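Local atomic coordinates of dimeric protein of unknown function and ferredoxin-like fold (Bacteroides fragilis, PDB entry 3FMB), a protein that is of unknown function but forms a dimer with a ferredoxin-like fold and belongs to the stress-responsive A/B barrel (Dabb) family. Residues A[35-38]-A[39-43]. Numbering follows the deposited sequence. Where two conformers were deposited one is given.
Sequences VEEK and LVVMN
Glu37 and Val41, one turn apart near the start of helix 35-50 in this ferredoxin-like fold, illustrate how an alpha-helix pairs each residue with the fourth one along. The firmer part of the pairing lies at the backbone: Val41 N donates to Glu37 O at 3.0 Å, and Val41 CG2 sits beside the same Glu37 O at 3.2 Å. The Glu37 side chain was modelled in two conformers, so its pose is provisional. In the one described, CG is anti to its own amide nitrogen (chi1 -174°) and the chain then bends at chi2 (63°), which carries the carboxylate along the helix surface toward the next turn. Glu37 OE2 then lies 3.5 Å from Val41 CG2, the two side chains crossing at about a right angle, and Glu37 OE2 is 4.1 Å from Val40 CG1. Val41 is the buried member of the set, its side chain turned to Leu104 and Thr107 in loops. On another side of the helix, Lys38 and selenomethionine Met42 diverge: the lysine runs extended beyond CG, touching Val33, whereas Met42 bends at chi3 and reaches Leu66 of strand 61-66, linking helix to sheet. Lys38 CB and Met42 SE are 4.3 Å apart. Lys38 O accepts the hydrogen bond of Met42 N at 2.8 Å, and the Met42 side chain folds over that oxygen, with Met42 CG 3.1 Å and Met42 SE 3.5 Å from Lys38 O.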
ATOM      1  N   VAL A  35      -8.836 -13.448  16.777  1.00 28.06           N
ATOM      2  CA  VAL A  35      -7.472 -13.319  16.212  1.00 28.12           C
ATOM      3  C   VAL A  35      -6.925 -14.630  15.659  1.00 24.97           C
ATOM      4  O   VAL A  35      -6.184 -14.604  14.704  1.00 28.22           O
ATOM      5  CB  VAL A  35      -6.426 -12.703  17.199  1.00 28.70           C
ATOM      6  CG1 VAL A  35      -6.675 -11.233  17.398  1.00 33.68           C
ATOM      7  CG2 VAL A  35      -6.394 -13.516  18.541  1.00 25.41           C
ATOM      8  N   GLU A  36      -7.328 -15.770  16.211  1.00 23.12           N
ATOM      9  CA  GLU A  36      -6.896 -17.066  15.689  1.00 25.21           C
ATOM     10  C   GLU A  36      -7.376 -17.241  14.262  1.00 25.69           C
ATOM     11  O   GLU A  36      -6.607 -17.705  13.417  1.00 26.86           O
ATOM     12  CB  GLU A  36      -7.368 -18.263  16.543  1.00 29.48           C
ATOM     13  CG  GLU A  36      -7.252 -18.042  18.016  1.00 38.84           C
ATOM     14  CD  GLU A  36      -8.537 -17.417  18.577  1.00 54.02           C
ATOM     15  OE1 GLU A  36      -9.600 -18.119  18.652  1.00 65.20           O
ATOM     16  OE2 GLU A  36      -8.487 -16.223  18.919  1.00 35.74           O
ATOM     17  N   GLU A  37      -8.619 -16.871  13.955  0.50 25.78           N
ATOM     18  CA  GLU A  37      -9.084 -16.988  12.557  0.50 25.43           C
ATOM     19  C   GLU A  37      -8.521 -15.891  11.668  0.50 24.29           C
ATOM     20  O   GLU A  37      -8.273 -16.124  10.481  0.50 25.69           O
ATOM     21  CB  GLU A  37     -10.613 -17.049  12.443  0.50 26.15           C
ATOM     22  CG  GLU A  37     -11.132 -17.312  10.996  0.50 28.13           C
ATOM     23  CD  GLU A  37     -10.723 -18.664  10.414  0.50 29.33           C
ATOM     24  OE1 GLU A  37     -10.470 -19.632  11.198  0.50 33.50           O
ATOM     25  OE2 GLU A  37     -10.706 -18.765   9.160  0.50 35.03           O
ATOM     26  N   LYS A  38      -8.315 -14.690  12.204  1.00 25.07           N
ATOM     27  CA  LYS A  38      -7.605 -13.673  11.439  1.00 25.82           C
ATOM     28  C   LYS A  38      -6.259 -14.182  10.955  1.00 28.01           C
ATOM     29  O   LYS A  38      -5.941 -14.059   9.760  1.00 26.41           O
ATOM     30  CB  LYS A  38      -7.374 -12.403  12.246  1.00 25.77           C
ATOM     31  CG  LYS A  38      -8.614 -11.574  12.463  1.00 27.06           C
ATOM     32  CD  LYS A  38      -8.232 -10.218  13.063  1.00 28.16           C
ATOM     33  CE  LYS A  38      -9.450  -9.392  13.355  1.00 31.47           C
ATOM     34  NZ  LYS A  38      -9.141  -8.242  14.215  1.00 31.60           N
ATOM     35  N   LEU A  39      -5.526 -14.817  11.864  1.00 26.09           N
ATOM     36  CA  LEU A  39      -4.208 -15.358  11.539  1.00 25.95           C
ATOM     37  C   LEU A  39      -4.246 -16.457  10.469  1.00 26.50           C
ATOM     38  O   LEU A  39      -3.408 -16.472   9.580  1.00 27.07           O
ATOM     39  CB  LEU A  39      -3.499 -15.834  12.805  1.00 27.89           C
ATOM     40  CG  LEU A  39      -2.070 -16.354  12.619  1.00 25.46           C
ATOM     41  CD1 LEU A  39      -1.188 -15.256  12.001  1.00 24.42           C
ATOM     42  CD2 LEU A  39      -1.514 -16.839  13.942  1.00 26.40           C
ATOM     43  N   VAL A  40      -5.208 -17.382  10.574  1.00 27.01           N
ATOM     44  CA  VAL A  40      -5.376 -18.454   9.611  1.00 26.33           C
ATOM     45  C   VAL A  40      -5.629 -17.871   8.225  1.00 24.12           C
ATOM     46  O   VAL A  40      -4.990 -18.267   7.247  1.00 25.34           O
ATOM     47  CB  VAL A  40      -6.530 -19.428  10.019  1.00 23.52           C
ATOM     48  CG1 VAL A  40      -6.974 -20.341   8.819  1.00 26.40           C
ATOM     49  CG2 VAL A  40      -6.112 -20.246  11.276  1.00 23.14           C
ATOM     50  N   VAL A  41      -6.560 -16.935   8.163  1.00 23.20           N
ATOM     51  CA  VAL A  41      -6.875 -16.236   6.924  1.00 26.12           C
ATOM     52  C   VAL A  41      -5.674 -15.491   6.334  1.00 26.27           C
ATOM     53  O   VAL A  41      -5.392 -15.621   5.147  1.00 27.26           O
ATOM     54  CB  VAL A  41      -8.046 -15.260   7.153  1.00 24.59           C
ATOM     55  CG1 VAL A  41      -8.212 -14.305   5.940  1.00 27.87           C
ATOM     56  CG2 VAL A  41      -9.345 -16.060   7.418  1.00 27.16           C
HETATM   57  N   MSE A  42      -4.980 -14.717   7.181  1.00 27.88           N
HETATM   58  CA  MSE A  42      -3.786 -13.963   6.759  1.00 25.90           C
HETATM   59  C   MSE A  42      -2.708 -14.867   6.175  1.00 27.72           C
HETATM   60  O   MSE A  42      -2.208 -14.610   5.075  1.00 26.40           O
HETATM   61  CB  MSE A  42      -3.238 -13.158   7.945  1.00 25.46           C
HETATM   62  CG  MSE A  42      -4.149 -11.975   8.339  1.00 25.98           C
HETATM   63 SE   MSE A  42      -3.826 -11.271  10.065  0.75 23.77          SE
HETATM   64  CE  MSE A  42      -2.027 -10.566   9.851  1.00 29.47           C
ATOM     65  N   ASN A  43      -2.359 -15.926   6.899  1.00 28.33           N
ATOM     66  CA  ASN A  43      -1.371 -16.902   6.435  1.00 27.62           C
ATOM     67  C   ASN A  43      -1.832 -17.584   5.140  1.00 27.86           C
ATOM     68  O   ASN A  43      -1.074 -17.672   4.162  1.00 27.28           O
ATOM     69  CB  ASN A  43      -1.059 -17.939   7.532  1.00 27.83           C
ATOM     70  CG  ASN A  43      -0.183 -17.388   8.665  1.00 30.78           C
ATOM     71  OD1 ASN A  43       0.544 -16.436   8.488  1.00 29.22           O
ATOM     72  ND2 ASN A  43      -0.244 -18.032   9.829  1.00 30.07           N
TER